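Local coordinates for protein D-mannose isomerase (Marinomonas mediterranea, PDB 5X32) that catalyses the reversible isomerization of D-mannose to D-fructose and, less efficiently, converts D-lyxose to D-xylulose, at residues A14-T19 against A384-L389; M20-P25 against Q36-D41; W245-G250 against Y298-T303; C305-Y310 against L360-A365. All blocks are in the same frame, centred on the assembly; numbering follows the deposited sequence.

Contact 1. Residues A14-T19 against A384-L389; sequences AHIEKT and ACYEVL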
loop_
_atom_site.group_PDB
_atom_site.type_symbol
_atom_site.label_atom_id
_atom_site.label_comp_id
_atom_site.label_asym_id
_atom_site.label_seq_id
_atom_site.Cartn_x
_atom_site.Cartn_y
_atom_site.Cartn_z
ATOM N N ALA A 14 -2.173 -15.525 -13.317
ATOM C CA ALA A 14 -1.273 -16.635 -13.007
ATOM C C ALA A 14 -0.320 -16.260 -11.875
ATOM O O ALA A 14 -0.119 -17.031 -10.916
ATOM C CB ALA A 14 -0.508 -17.030 -14.224
ATOM N N HIS A 15 0.260 -15.068 -12.000
ATOM C CA HIS A 15 1.197 -14.546 -11.018
ATOM C C HIS A 15 0.543 -14.313 -9.667
ATOM O O HIS A 15 1.122 -14.630 -8.609
ATOM C CB HIS A 15 1.817 -13.253 -11.514
ATOM C CG HIS A 15 2.614 -12.543 -10.474
ATOM N ND1 HIS A 15 3.875 -12.944 -10.099
ATOM C CD2 HIS A 15 2.307 -11.483 -9.691
ATOM C CE1 HIS A 15 4.325 -12.149 -9.146
ATOM N NE2 HIS A 15 3.389 -11.256 -8.875
ATOM N N ILE A 16 -0.653 -13.733 -9.701
ATOM C CA ILE A 16 -1.397 -13.556 -8.469
ATOM C C ILE A 16 -1.655 -14.930 -7.856
ATOM O O ILE A 16 -1.444 -15.127 -6.665
ATOM C CB ILE A 16 -2.727 -12.821 -8.672
ATOM C CG1 ILE A 16 -2.473 -11.377 -9.104
ATOM C CG2 ILE A 16 -3.504 -12.826 -7.376
ATOM C CD1 ILE A 16 -3.737 -10.628 -9.509
ATOM N N GLU A 17 -2.046 -15.894 -8.679
ATOM C CA GLU A 17 -2.400 -17.203 -8.136
ATOM C C GLU A 17 -1.179 -17.860 -7.485
ATOM O O GLU A 17 -1.298 -18.491 -6.420
ATOM C CB GLU A 17 -3.008 -18.104 -9.225
ATOM C CG GLU A 17 -2.985 -19.578 -8.892
ATOM C CD GLU A 17 -3.541 -20.455 -10.011
ATOM O OE1 GLU A 17 -2.890 -20.577 -11.081
ATOM O OE2 GLU A 17 -4.652 -20.999 -9.832
ATOM N N LYS A 18 0.005 -17.633 -8.049
ATOM C CA LYS A 18 1.182 -18.294 -7.491
ATOM C C LYS A 18 1.598 -17.576 -6.187
ATOM O O LYS A 18 2.061 -18.219 -5.203
ATOM C CB LYS A 18 2.323 -18.355 -8.523
ATOM C CG LYS A 18 3.499 -19.267 -8.106
ATOM C CD LYS A 18 4.633 -19.328 -9.156
ATOM C CE LYS A 18 5.670 -20.444 -8.852
ATOM N NZ LYS A 18 5.315 -21.811 -9.393
ATOM N N THR A 19 1.337 -16.269 -6.133
ATOM C CA THR A 19 1.630 -15.536 -4.910
ATOM C C THR A 19 0.685 -15.944 -3.787
ATOM O O THR A 19 1.106 -16.137 -2.650
ATOM C CB THR A 19 1.544 -14.026 -5.129
ATOM O OG1 THR A 19 2.627 -13.628 -5.977
ATOM C CG2 THR A 19 1.638 -13.269 -3.802
ATOM N N ALA A 384 -1.258 -4.205 -7.239
ATOM C CA ALA A 384 -0.835 -3.607 -8.509
ATOM C C ALA A 384 -1.345 -4.425 -9.678
ATOM O O ALA A 384 -1.919 -3.861 -10.646
ATOM C CB ALA A 384 0.701 -3.477 -8.578
ATOM N N CYS A 385 -1.192 -5.751 -9.569
ATOM C CA CYS A 385 -1.704 -6.624 -10.615
ATOM C C CYS A 385 -3.222 -6.460 -10.779
ATOM O O CYS A 385 -3.706 -6.354 -11.909
ATOM C CB CYS A 385 -1.369 -8.074 -10.316
ATOM S SG CYS A 385 0.381 -8.492 -10.375
ATOM N N TYR A 386 -3.958 -6.410 -9.663
ATOM C CA TYR A 386 -5.426 -6.276 -9.666
ATOM C C TYR A 386 -5.883 -5.016 -10.377
ATOM O O TYR A 386 -6.871 -5.039 -11.144
ATOM C CB TYR A 386 -5.979 -6.280 -8.237
ATOM C CG TYR A 386 -6.068 -7.648 -7.577
ATOM C CD1 TYR A 386 -6.545 -8.765 -8.265
ATOM C CD2 TYR A 386 -5.638 -7.823 -6.269
ATOM C CE1 TYR A 386 -6.614 -10.017 -7.642
ATOM C CE2 TYR A 386 -5.686 -9.053 -5.656
ATOM C CZ TYR A 386 -6.176 -10.141 -6.341
ATOM O OH TYR A 386 -6.215 -11.338 -5.696
ATOM N N GLU A 387 -5.176 -3.912 -10.136
ATOM C CA GLU A 387 -5.607 -2.686 -10.766
ATOM C C GLU A 387 -5.247 -2.650 -12.240
ATOM O O GLU A 387 -6.031 -2.122 -13.032
ATOM C CB GLU A 387 -5.051 -1.454 -10.057
ATOM C CG GLU A 387 -5.868 -0.245 -10.455
ATOM C CD GLU A 387 -6.690 0.267 -9.308
ATOM O OE1 GLU A 387 -6.623 -0.329 -8.208
ATOM O OE2 GLU A 387 -7.501 1.189 -9.541
ATOM N N VAL A 388 -4.130 -3.260 -12.642
ATOM C CA VAL A 388 -3.907 -3.354 -14.078
ATOM C C VAL A 388 -5.036 -4.206 -14.674
ATOM O O VAL A 388 -5.564 -3.886 -15.746
ATOM C CB VAL A 388 -2.557 -3.956 -14.414
ATOM C CG1 VAL A 388 -2.435 -4.157 -15.919
ATOM C CG2 VAL A 388 -1.449 -3.059 -13.893
ATOM N N LEU A 389 -5.420 -5.264 -13.951
ATOM C CA LEU A 389 -6.449 -6.202 -14.391
ATOM C C LEU A 389 -7.800 -5.531 -14.620
ATOM O O LEU A 389 -8.547 -5.935 -15.505
ATOM C CB LEU A 389 -6.613 -7.335 -13.370
ATOM C CG LEU A 389 -5.894 -8.660 -13.630
ATOM C CD1 LEU A 389 -6.076 -9.605 -12.453
ATOM C CD2 LEU A 389 -6.398 -9.284 -14.928
#
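One face of the Tyr-386 ring is taken by Ile-16, whose CD1 methyl sits 3.9 Å from the ring centroid and 30° off the ring normal, a CH-pi contact. The imidazole of His-15 is approached at a slant by Cys-385, with SG 3.6 Å from CD2; over one of its faces, toward the rim, lies Thr-19 OG1. That hydroxyl is held in place by donating to His-15 O, which it reaches from the opposite side of the carbonyl plane to Thr-19 N, so two bonds grip the one oxygen.

Ile-16 does most of the touching across the gap. With CG1 turned anti to its carbonyl carbon (chi1 -66°) and the chain extended beyond it, CD1 is carried deep between the neighbours: it lies 3.6 Å from Cys-385 CB and 3.9 Å from Leu-389 CD1. The other branch, CG2, comes alongside the phenol end, 3.5 Å from Tyr-386 OH. No hydrogen bond joins the two segments; the join is apolar, with a single sulfur-aromatic approach.

The two segments run nearly antiparallel, axes 10.5 Å apart at 152°, and bring the first helix, 9-23, against the last, 379-390, consistent with closure of the (alpha/alpha)6 barrel known for this family. On the side of helix 379-390, Ala-384 and Val-388 pack against helix 311-328, while Tyr-386 rests on helix 52-69, where it stacks with His-68. His-15 points among the rings of Trp-341, from helix 331-347, and Trp-356.

Contact 2. Residues M20-P25 against Q36-D41; sequences MAFYFP and QFFKDD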
loop_
_atom_site.group_PDB
_atom_site.type_symbol
_atom_site.label_atom_id
_atom_site.label_comp_id
_atom_site.label_asym_id
_atom_site.label_seq_id
_atom_site.Cartn_x
_atom_site.Cartn_y
_atom_site.Cartn_z
ATOM N N MET A 20 -0.586 -16.105 -4.121
ATOM C CA MET A 20 -1.582 -16.549 -3.161
ATOM C C MET A 20 -1.154 -17.903 -2.611
ATOM O O MET A 20 -1.248 -18.159 -1.399
ATOM C CB MET A 20 -2.967 -16.638 -3.806
ATOM C CG MET A 20 -3.703 -15.324 -3.895
ATOM S SD MET A 20 -3.881 -14.558 -2.281
ATOM C CE MET A 20 -5.187 -15.555 -1.564
ATOM N N ALA A 21 -0.665 -18.755 -3.515
ATOM C CA ALA A 21 -0.290 -20.114 -3.137
ATOM C C ALA A 21 0.919 -20.139 -2.207
ATOM O O ALA A 21 1.080 -21.097 -1.462
ATOM C CB ALA A 21 -0.034 -20.944 -4.352
ATOM N N PHE A 22 1.799 -19.135 -2.280
ATOM C CA PHE A 22 2.909 -19.066 -1.306
ATOM C C PHE A 22 2.420 -18.850 0.129
ATOM O O PHE A 22 3.034 -19.361 1.063
ATOM C CB PHE A 22 3.915 -17.960 -1.650
ATOM C CG PHE A 22 4.921 -17.680 -0.544
ATOM C CD1 PHE A 22 6.053 -18.457 -0.402
ATOM C CD2 PHE A 22 4.722 -16.635 0.352
ATOM C CE1 PHE A 22 6.971 -18.197 0.609
ATOM C CE2 PHE A 22 5.630 -16.376 1.369
ATOM C CZ PHE A 22 6.756 -17.154 1.491
ATOM N N TYR A 23 1.352 -18.067 0.305
ATOM C CA TYR A 23 0.863 -17.684 1.643
ATOM C C TYR A 23 -0.220 -18.639 2.189
ATOM O O TYR A 23 -0.336 -18.852 3.400
ATOM C CB TYR A 23 0.301 -16.239 1.630
ATOM C CG TYR A 23 1.317 -15.117 1.481
ATOM C CD1 TYR A 23 2.109 -14.718 2.552
ATOM C CD2 TYR A 23 1.447 -14.423 0.285
ATOM C CE1 TYR A 23 3.040 -13.681 2.425
ATOM C CE2 TYR A 23 2.376 -13.367 0.140
ATOM C CZ TYR A 23 3.164 -13.002 1.214
ATOM O OH TYR A 23 4.067 -11.968 1.085
ATOM N N PHE A 24 -1.029 -19.180 1.285
ATOM C CA PHE A 24 -2.136 -20.065 1.640
ATOM C C PHE A 24 -1.712 -21.521 1.435
ATOM O O PHE A 24 -1.109 -21.847 0.402
ATOM C CB PHE A 24 -3.377 -19.729 0.805
ATOM C CG PHE A 24 -4.642 -20.379 1.293
ATOM C CD1 PHE A 24 -5.255 -19.959 2.467
ATOM C CD2 PHE A 24 -5.232 -21.399 0.562
ATOM C CE1 PHE A 24 -6.422 -20.559 2.915
ATOM C CE2 PHE A 24 -6.402 -22.001 0.998
ATOM C CZ PHE A 24 -6.999 -21.582 2.180
ATOM N N PRO A 25 -1.995 -22.397 2.428
ATOM C CA PRO A 25 -2.716 -22.112 3.678
ATOM C C PRO A 25 -1.812 -21.861 4.887
ATOM O O PRO A 25 -2.327 -21.759 6.009
ATOM C CB PRO A 25 -3.503 -23.396 3.901
ATOM C CG PRO A 25 -2.507 -24.443 3.444
ATOM C CD PRO A 25 -1.784 -23.848 2.260
ATOM N N GLN A 36 2.676 -13.957 10.344
ATOM C CA GLN A 36 3.051 -12.746 9.643
ATOM C C GLN A 36 4.556 -12.642 9.338
ATOM O O GLN A 36 5.049 -11.600 8.878
ATOM C CB GLN A 36 2.575 -11.533 10.451
ATOM C CG GLN A 36 1.051 -11.441 10.553
ATOM C CD GLN A 36 0.558 -10.258 11.387
ATOM O OE1 GLN A 36 1.347 -9.484 11.933
ATOM N NE2 GLN A 36 -0.752 -10.079 11.426
ATOM N N PHE A 37 5.269 -13.746 9.517
ATOM C CA PHE A 37 6.708 -13.733 9.317
ATOM C C PHE A 37 7.145 -14.971 8.543
ATOM O O PHE A 37 7.242 -16.071 9.093
ATOM C CB PHE A 37 7.445 -13.662 10.657
ATOM C CG PHE A 37 7.358 -12.320 11.348
ATOM C CD1 PHE A 37 6.237 -11.972 12.095
ATOM C CD2 PHE A 37 8.428 -11.427 11.294
ATOM C CE1 PHE A 37 6.174 -10.751 12.754
ATOM C CE2 PHE A 37 8.374 -10.203 11.946
ATOM C CZ PHE A 37 7.256 -9.866 12.680
ATOM N N PHE A 38 7.474 -14.775 7.273
ATOM C CA PHE A 38 7.722 -15.901 6.402
ATOM C C PHE A 38 9.121 -15.871 5.825
ATOM O O PHE A 38 9.625 -14.829 5.386
ATOM C CB PHE A 38 6.692 -15.916 5.277
ATOM C CG PHE A 38 5.278 -15.935 5.763
ATOM C CD1 PHE A 38 4.650 -17.128 6.065
ATOM C CD2 PHE A 38 4.581 -14.754 5.948
ATOM C CE1 PHE A 38 3.355 -17.151 6.529
ATOM C CE2 PHE A 38 3.273 -14.766 6.406
ATOM C CZ PHE A 38 2.665 -15.970 6.695
ATOM N N LYS A 39 9.715 -17.053 5.797
ATOM C CA LYS A 39 11.003 -17.281 5.188
ATOM C C LYS A 39 10.797 -17.396 3.683
ATOM O O LYS A 39 9.666 -17.556 3.229
ATOM C CB LYS A 39 11.605 -18.562 5.776
ATOM C CG LYS A 39 13.007 -18.421 6.295
ATOM C CD LYS A 39 13.084 -17.655 7.589
ATOM C CE LYS A 39 14.491 -17.118 7.757
ATOM N NZ LYS A 39 14.741 -16.621 9.123
ATOM N N ASP A 40 11.867 -17.310 2.902
ATOM C CA ASP A 40 11.735 -17.500 1.457
ATOM C C ASP A 40 10.989 -18.787 1.090
ATOM O O ASP A 40 10.179 -18.796 0.160
ATOM C CB ASP A 40 13.097 -17.500 0.752
ATOM C CG ASP A 40 13.756 -16.108 0.693
ATOM O OD1 ASP A 40 13.044 -15.079 0.783
ATOM O OD2 ASP A 40 14.997 -16.052 0.505
ATOM N N ASP A 41 11.271 -19.866 1.827
ATOM C CA ASP A 41 10.756 -21.204 1.511
ATOM C C ASP A 41 9.288 -21.402 1.940
ATOM O O ASP A 41 8.647 -22.385 1.566
ATOM C CB ASP A 41 11.646 -22.253 2.187
ATOM C CG ASP A 41 11.576 -22.191 3.743
ATOM O OD1 ASP A 41 10.634 -21.570 4.289
ATOM O OD2 ASP A 41 12.469 -22.744 4.432
#
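Phe-22 and Tyr-23, in the last turn of helix 9-23, meet an irregular strip of chain at Phe-38 to Asp-41 with the backbones well apart, the CA atoms of Tyr-23 and Phe-38 being 8.5 Å from each other, and no hydrogen bond between them. Side chains therefore bridge the gap. Tyr-23 turns the edge of its ring to the face of Phe-38 in a T-shaped pair, centroids 5.5 Å apart and planes at 86°; the CD1-CE1 side does the touching.

Phe-22 works beside it. Its CG stands anti to the backbone N (chi1 169°), which carries the ring to the loop carbonyls. There CZ meets Lys-39 O at 3.4 Å near the ring plane, and CE1 meets Asp-40 O at 3.3 Å more obliquely. CZ also touches Phe-38 CB at 4.0 Å. Within the helix, Phe-22 CD2 lies over the centre of the Tyr-23 ring, so Phe-22 touches both of the other aromatic residues. An alanine in place of Phe-22 would probably open a gap beside Phe-38 and the loop carbonyls and strip cover from one face of the Tyr-23 ring.

Around the trio, Phe-58 of helix 52-69 meets Tyr-23 edge-to-face, Tyr-23 OH is hydrogen-bonded to Ser-372 OG, and Lys-371 NZ bonds to Asp-40 O. Tyr-23 lies about 9 Å, side chain to side chain, from His-380, a proton donor/acceptor by similarity. Chemically, this is a join by shape: the Tyr-23 edge faces the Phe-38 cloud and the Phe-22 edge the Lys-39 carbonyl, probably a weak electrostatic gain, while the strong polar bonds are made to other parts of the chain.

Contact 3. Residues W245-G250 against Y298-T303; sequences WGFQPG and YAPDGT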
loop_
_atom_site.group_PDB
_atom_site.type_symbol
_atom_site.label_atom_id
_atom_site.label_comp_id
_atom_site.label_asym_id
_atom_site.label_seq_id
_atom_site.Cartn_x
_atom_site.Cartn_y
_atom_site.Cartn_z
ATOM N N TRP A 245 15.548 9.441 4.885
ATOM C CA TRP A 245 15.699 10.818 4.394
ATOM C C TRP A 245 15.772 10.906 2.874
ATOM O O TRP A 245 16.533 10.174 2.251
ATOM C CB TRP A 245 16.945 11.472 4.998
ATOM C CG TRP A 245 17.076 12.919 4.648
ATOM C CD1 TRP A 245 16.557 13.977 5.353
ATOM C CD2 TRP A 245 17.781 13.490 3.533
ATOM N NE1 TRP A 245 16.890 15.165 4.741
ATOM C CE2 TRP A 245 17.640 14.896 3.626
ATOM C CE3 TRP A 245 18.511 12.950 2.465
ATOM C CZ2 TRP A 245 18.193 15.766 2.684
ATOM C CZ3 TRP A 245 19.066 13.815 1.538
ATOM C CH2 TRP A 245 18.901 15.209 1.652
ATOM N N GLY A 246 15.009 11.816 2.276
ATOM C CA GLY A 246 15.084 12.004 0.840
ATOM C C GLY A 246 13.742 11.782 0.179
ATOM O O GLY A 246 12.752 11.528 0.843
ATOM N N PHE A 247 13.683 11.954 -1.131
ATOM C CA PHE A 247 12.456 11.637 -1.817
ATOM C C PHE A 247 12.457 10.159 -2.069
ATOM O O PHE A 247 13.474 9.567 -2.480
ATOM C CB PHE A 247 12.307 12.413 -3.114
ATOM C CG PHE A 247 11.954 13.840 -2.903
ATOM C CD1 PHE A 247 12.926 14.825 -3.023
ATOM C CD2 PHE A 247 10.664 14.200 -2.555
ATOM C CE1 PHE A 247 12.610 16.154 -2.826
ATOM C CE2 PHE A 247 10.335 15.518 -2.357
ATOM C CZ PHE A 247 11.312 16.503 -2.491
ATOM N N GLN A 248 11.272 9.604 -1.853
ATOM C CA GLN A 248 10.931 8.203 -2.069
ATOM C C GLN A 248 10.143 8.025 -3.371
ATOM O O GLN A 248 8.947 8.262 -3.397
ATOM C CB GLN A 248 10.119 7.735 -0.853
ATOM C CG GLN A 248 10.101 6.291 -0.466
ATOM C CD GLN A 248 10.126 6.139 1.035
ATOM O OE1 GLN A 248 9.573 5.185 1.590
ATOM N NE2 GLN A 248 10.939 6.989 1.690
ATOM N N PRO A 249 10.809 7.551 -4.445
ATOM C CA PRO A 249 10.236 7.315 -5.782
ATOM C C PRO A 249 8.946 6.526 -5.740
ATOM O O PRO A 249 8.000 6.816 -6.488
ATOM C CB PRO A 249 11.307 6.482 -6.511
ATOM C CG PRO A 249 12.497 6.518 -5.683
ATOM C CD PRO A 249 12.175 7.023 -4.321
ATOM N N GLY A 250 8.920 5.521 -4.865
ATOM C CA GLY A 250 7.757 4.666 -4.742
ATOM C C GLY A 250 6.503 5.409 -4.345
ATOM O O GLY A 250 5.405 5.067 -4.783
ATOM N N TYR A 298 16.284 9.107 -3.297
ATOM C CA TYR A 298 17.258 10.084 -3.785
ATOM C C TYR A 298 17.090 11.407 -3.050
ATOM O O TYR A 298 16.062 11.647 -2.408
ATOM C CB TYR A 298 17.128 10.291 -5.302
ATOM C CG TYR A 298 15.716 10.562 -5.801
ATOM C CD1 TYR A 298 15.117 11.810 -5.638
ATOM C CD2 TYR A 298 14.988 9.569 -6.455
ATOM C CE1 TYR A 298 13.827 12.057 -6.095
ATOM C CE2 TYR A 298 13.704 9.809 -6.918
ATOM C CZ TYR A 298 13.132 11.062 -6.740
ATOM O OH TYR A 298 11.857 11.297 -7.199
ATOM N N ALA A 299 18.107 12.260 -3.133
ATOM C CA ALA A 299 18.054 13.572 -2.488
ATOM C C ALA A 299 17.248 14.527 -3.350
ATOM O O ALA A 299 16.990 14.231 -4.517
ATOM C CB ALA A 299 19.448 14.101 -2.253
ATOM N N PRO A 300 16.802 15.656 -2.771
ATOM C CA PRO A 300 16.195 16.731 -3.580
ATOM C C PRO A 300 17.173 17.159 -4.665
ATOM O O PRO A 300 16.808 17.587 -5.761
ATOM C CB PRO A 300 15.945 17.852 -2.568
ATOM C CG PRO A 300 16.704 17.455 -1.325
ATOM C CD PRO A 300 16.781 15.970 -1.332
ATOM N N ASP A 301 18.440 17.041 -4.303
ATOM C CA ASP A 301 19.560 17.012 -5.228
ATOM C C ASP A 301 19.298 16.168 -6.487
ATOM O O ASP A 301 19.708 16.531 -7.584
ATOM C CB ASP A 301 20.769 16.447 -4.478
ATOM C CG ASP A 301 22.070 16.729 -5.158
ATOM O OD1 ASP A 301 22.063 17.074 -6.357
ATOM O OD2 ASP A 301 23.109 16.566 -4.484
ATOM N N GLY A 302 18.639 15.026 -6.314
ATOM C CA GLY A 302 18.496 14.054 -7.385
ATOM C C GLY A 302 19.534 12.950 -7.278
ATOM O O GLY A 302 19.431 11.916 -7.943
ATOM N N THR A 303 20.541 13.162 -6.438
ATOM C CA THR A 303 21.509 12.113 -6.141
ATOM C C THR A 303 20.841 10.913 -5.480
ATOM O O THR A 303 20.143 11.075 -4.467
ATOM C CB THR A 303 22.595 12.607 -5.187
ATOM O OG1 THR A 303 23.288 13.717 -5.766
ATOM C CG2 THR A 303 23.558 11.481 -4.859
#
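Phe-247 and Tyr-298 form the tight part of this contact, an isolated antiparallel bridge of the hydrogen-bonded kind. Phe-247 N donates to Tyr-298 O at 2.7 Å, and Tyr-298 N returns a bond to Phe-247 O at 3.0 Å. The Tyr-298 CG sits between the backbone N and the carbonyl carbon (chi1 50°), which brings the centre of the ring opposite Phe-247 O and its CE2 alongside Pro-249, 3.7 Å from CG. Phe-247 CB packs against CE1 of the tyrosine, and the phenylalanine ring puts its edge to Pro-300, CE1 to CA 3.7 Å. Helix 271-286 adds Ala-282 and Ala-286 to this buried side, where Tyr-298 OH is hydrogen-bonded to Glu-218.

Toward solvent the fit is sparser. The exposed Trp-245 meets the turn at a slant through CH2 and CZ3 of its six-membered ring: CH2 is 3.7 Å from Pro-300 CD and CZ3 3.8 Å from Ala-299 CB. Trp-220 makes edge-to-face contacts with both Trp-245 and Phe-247. Gly-246, between Trp-245 and Phe-247, has a phi of 122° that a residue with a side chain would hardly adopt, and a CB here would also run into Tyr-298 O.

Residues 299-303 are the turn of a beta hairpin joining strands 297-298 and 304-310, closed by Ala-299 N to Thr-303 O at 2.7 Å. The contact thus pairs that hairpin with the lead-in to helix 249-265, whose N-cap position is Gln-248 and which carries His-251, a proton donor/acceptor by similarity. This is consistent with the hairpins and loops that join helices in the (alpha/alpha)6 barrel of this family.

Contact 4. Residues C305-Y310 against L360-A365; sequences CDPDKY and LDENNA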
loop_
_atom_site.group_PDB
_atom_site.type_symbol
_atom_site.label_atom_id
_atom_site.label_comp_id
_atom_site.label_asym_id
_atom_site.label_seq_id
_atom_site.Cartn_x
_atom_site.Cartn_y
_atom_site.Cartn_z
ATOM N N CYS A 305 20.581 8.269 -2.925
ATOM C CA CYS A 305 21.219 8.179 -1.621
ATOM C C CYS A 305 20.876 6.893 -0.852
ATOM O O CYS A 305 21.404 6.658 0.232
ATOM C CB CYS A 305 20.887 9.430 -0.816
ATOM S SG CYS A 305 19.142 9.738 -0.675
ATOM N N ASP A 306 20.016 6.064 -1.441
ATOM C CA ASP A 306 19.759 4.702 -0.972
ATOM C C ASP A 306 19.458 3.838 -2.188
ATOM O O ASP A 306 18.378 3.908 -2.761
ATOM C CB ASP A 306 18.582 4.680 0.014
ATOM C CG ASP A 306 18.335 3.293 0.645
ATOM O OD1 ASP A 306 18.900 2.262 0.182
ATOM O OD2 ASP A 306 17.538 3.245 1.616
ATOM N N PRO A 307 20.406 2.992 -2.569
ATOM C CA PRO A 307 20.249 2.281 -3.839
ATOM C C PRO A 307 19.536 0.943 -3.753
ATOM O O PRO A 307 19.383 0.282 -4.783
ATOM C CB PRO A 307 21.692 2.086 -4.287
ATOM C CG PRO A 307 22.457 1.995 -3.005
ATOM C CD PRO A 307 21.774 2.900 -2.037
ATOM N N ASP A 308 19.085 0.557 -2.567
ATOM C CA ASP A 308 18.424 -0.733 -2.430
ATOM C C ASP A 308 17.148 -0.789 -3.249
ATOM O O ASP A 308 16.485 0.231 -3.484
ATOM C CB ASP A 308 18.127 -1.043 -0.960
ATOM C CG ASP A 308 19.362 -1.464 -0.203
ATOM O OD1 ASP A 308 20.291 -1.989 -0.856
ATOM O OD2 ASP A 308 19.408 -1.272 1.030
ATOM N N LYS A 309 16.820 -1.996 -3.690
ATOM C CA LYS A 309 15.650 -2.202 -4.522
ATOM C C LYS A 309 14.532 -2.966 -3.781
ATOM O O LYS A 309 14.668 -4.141 -3.449
ATOM C CB LYS A 309 16.085 -2.889 -5.811
ATOM C CG LYS A 309 17.244 -2.129 -6.447
ATOM C CD LYS A 309 17.252 -2.184 -7.963
ATOM C CE LYS A 309 18.653 -2.483 -8.493
ATOM N NZ LYS A 309 19.679 -1.771 -7.721
ATOM N N TYR A 310 13.449 -2.253 -3.491
ATOM C CA TYR A 310 12.314 -2.781 -2.752
ATOM C C TYR A 310 11.187 -3.259 -3.676
ATOM O O TYR A 310 10.993 -2.743 -4.772
ATOM C CB TYR A 310 11.768 -1.716 -1.798
ATOM C CG TYR A 310 12.650 -1.416 -0.610
ATOM C CD1 TYR A 310 13.894 -0.824 -0.772
ATOM C CD2 TYR A 310 12.233 -1.709 0.674
ATOM C CE1 TYR A 310 14.701 -0.538 0.314
ATOM C CE2 TYR A 310 13.040 -1.437 1.766
ATOM C CZ TYR A 310 14.268 -0.851 1.575
ATOM O OH TYR A 310 15.068 -0.579 2.654
ATOM N N LEU A 360 16.485 -6.225 -2.494
ATOM C CA LEU A 360 17.833 -6.518 -2.997
ATOM C C LEU A 360 18.751 -5.337 -2.789
ATOM O O LEU A 360 18.280 -4.212 -2.565
ATOM C CB LEU A 360 17.795 -6.880 -4.475
ATOM C CG LEU A 360 16.686 -7.858 -4.828
ATOM C CD1 LEU A 360 16.551 -8.025 -6.311
ATOM C CD2 LEU A 360 17.031 -9.178 -4.184
ATOM N N ASP A 361 20.059 -5.581 -2.829
ATOM C CA ASP A 361 21.033 -4.477 -2.790
ATOM C C ASP A 361 21.255 -3.870 -4.192
ATOM O O ASP A 361 20.649 -4.328 -5.174
ATOM C CB ASP A 361 22.362 -4.955 -2.182
ATOM C CG ASP A 361 23.083 -6.017 -3.043
ATOM O OD1 ASP A 361 22.669 -6.275 -4.203
ATOM O OD2 ASP A 361 24.068 -6.611 -2.535
ATOM N N GLU A 362 22.141 -2.871 -4.276
ATOM C CA GLU A 362 22.688 -2.361 -5.552
ATOM C C GLU A 362 22.806 -3.389 -6.660
ATOM O O GLU A 362 22.409 -3.138 -7.796
ATOM C CB GLU A 362 24.067 -1.749 -5.335
ATOM C CG GLU A 362 24.000 -0.377 -4.747
ATOM C CD GLU A 362 25.354 0.225 -4.420
ATOM O OE1 GLU A 362 26.261 -0.524 -3.995
ATOM O OE2 GLU A 362 25.506 1.460 -4.589
ATOM N N ASN A 363 23.357 -4.546 -6.308
ATOM C CA ASN A 363 23.772 -5.535 -7.285
ATOM C C ASN A 363 22.737 -6.618 -7.494
ATOM O O ASN A 363 23.033 -7.659 -8.072
ATOM C CB ASN A 363 25.099 -6.135 -6.847
ATOM C CG ASN A 363 26.008 -5.097 -6.202
ATOM O OD1 ASN A 363 26.522 -4.188 -6.873
ATOM N ND2 ASN A 363 26.182 -5.206 -4.885
ATOM N N ASN A 364 21.532 -6.365 -6.988
ATOM C CA ASN A 364 20.402 -7.280 -7.108
ATOM C C ASN A 364 20.603 -8.565 -6.298
ATOM O O ASN A 364 19.990 -9.602 -6.585
ATOM C CB ASN A 364 20.140 -7.612 -8.583
ATOM C CG ASN A 364 20.103 -6.357 -9.467
ATOM O OD1 ASN A 364 19.657 -5.291 -9.034
ATOM N ND2 ASN A 364 20.585 -6.481 -10.705
ATOM N N ALA A 365 21.416 -8.478 -5.249
ATOM C CA ALA A 365 21.603 -9.598 -4.334
ATOM C C ALA A 365 20.644 -9.493 -3.163
ATOM O O ALA A 365 20.470 -8.407 -2.617
ATOM C CB ALA A 365 23.015 -9.626 -3.833
#
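Lys-309 starts with CG anti to its carbonyl carbon (chi1 -51°), then bends at chi2, chi3 and chi4, which curls the chain toward the turn at 361-364. NZ meets Glu-362 O from above the carbonyl plane, 3.1 Å away, while CE neighbours Asn-364 OD1, the two side chains meeting at a slant; NZ also makes a salt bridge to Asp-288. A methionine in its place would probably leave Asp-288 without its charge partner and Glu-362 O without this donor.

Beside it, the backbones of Lys-309 and Leu-360 form an antiparallel hydrogen-bonded pair, Lys-309 N to Leu-360 O and Leu-360 N to Lys-309 O both 2.9 Å. This adds strand 359-360 as an outer strand beside the central strand 304-310 of a three-stranded sheet, and a type I turn from Asp-361 to Asn-364 follows. Asp-361 OD1 braces the turn by accepting from Ala-365 N at 2.7 Å.

At the Pro-307 end, the proline ring lies across the Glu-362 side chain. Asp-308 OD1 is hydrogen-bonded to Tyr-367 OH and lies near Asp-361 CA. An Asx turn, Asp-308 N to Asp-306 OD1 at 3.2 Å, shapes the chain just before.

Overall arrangement
Contacts 1 and 2 share helix 9-23 and follow one another along it, their centres 16 Å apart. Contact 1 brings the two ends of the chain together, and the other three are nested within the loop it closes, in the order contact 2, contact 3, contact 4. Contacts 3 and 4 lie 14 Å apart, centre to centre, and touch: Cys-305 SG packs against the backbone of Tyr-298, 3.6 Å from its C atom. Both draw on the three-stranded sheet 297-298, 304-310 and 359-360. About 32 Å separates the centres of contacts 2 and 3. In this monomeric enzyme contact 1 thus joins first and last helix, as in a closed barrel, while contacts 3 and 4 lie in the small sheet and its loops.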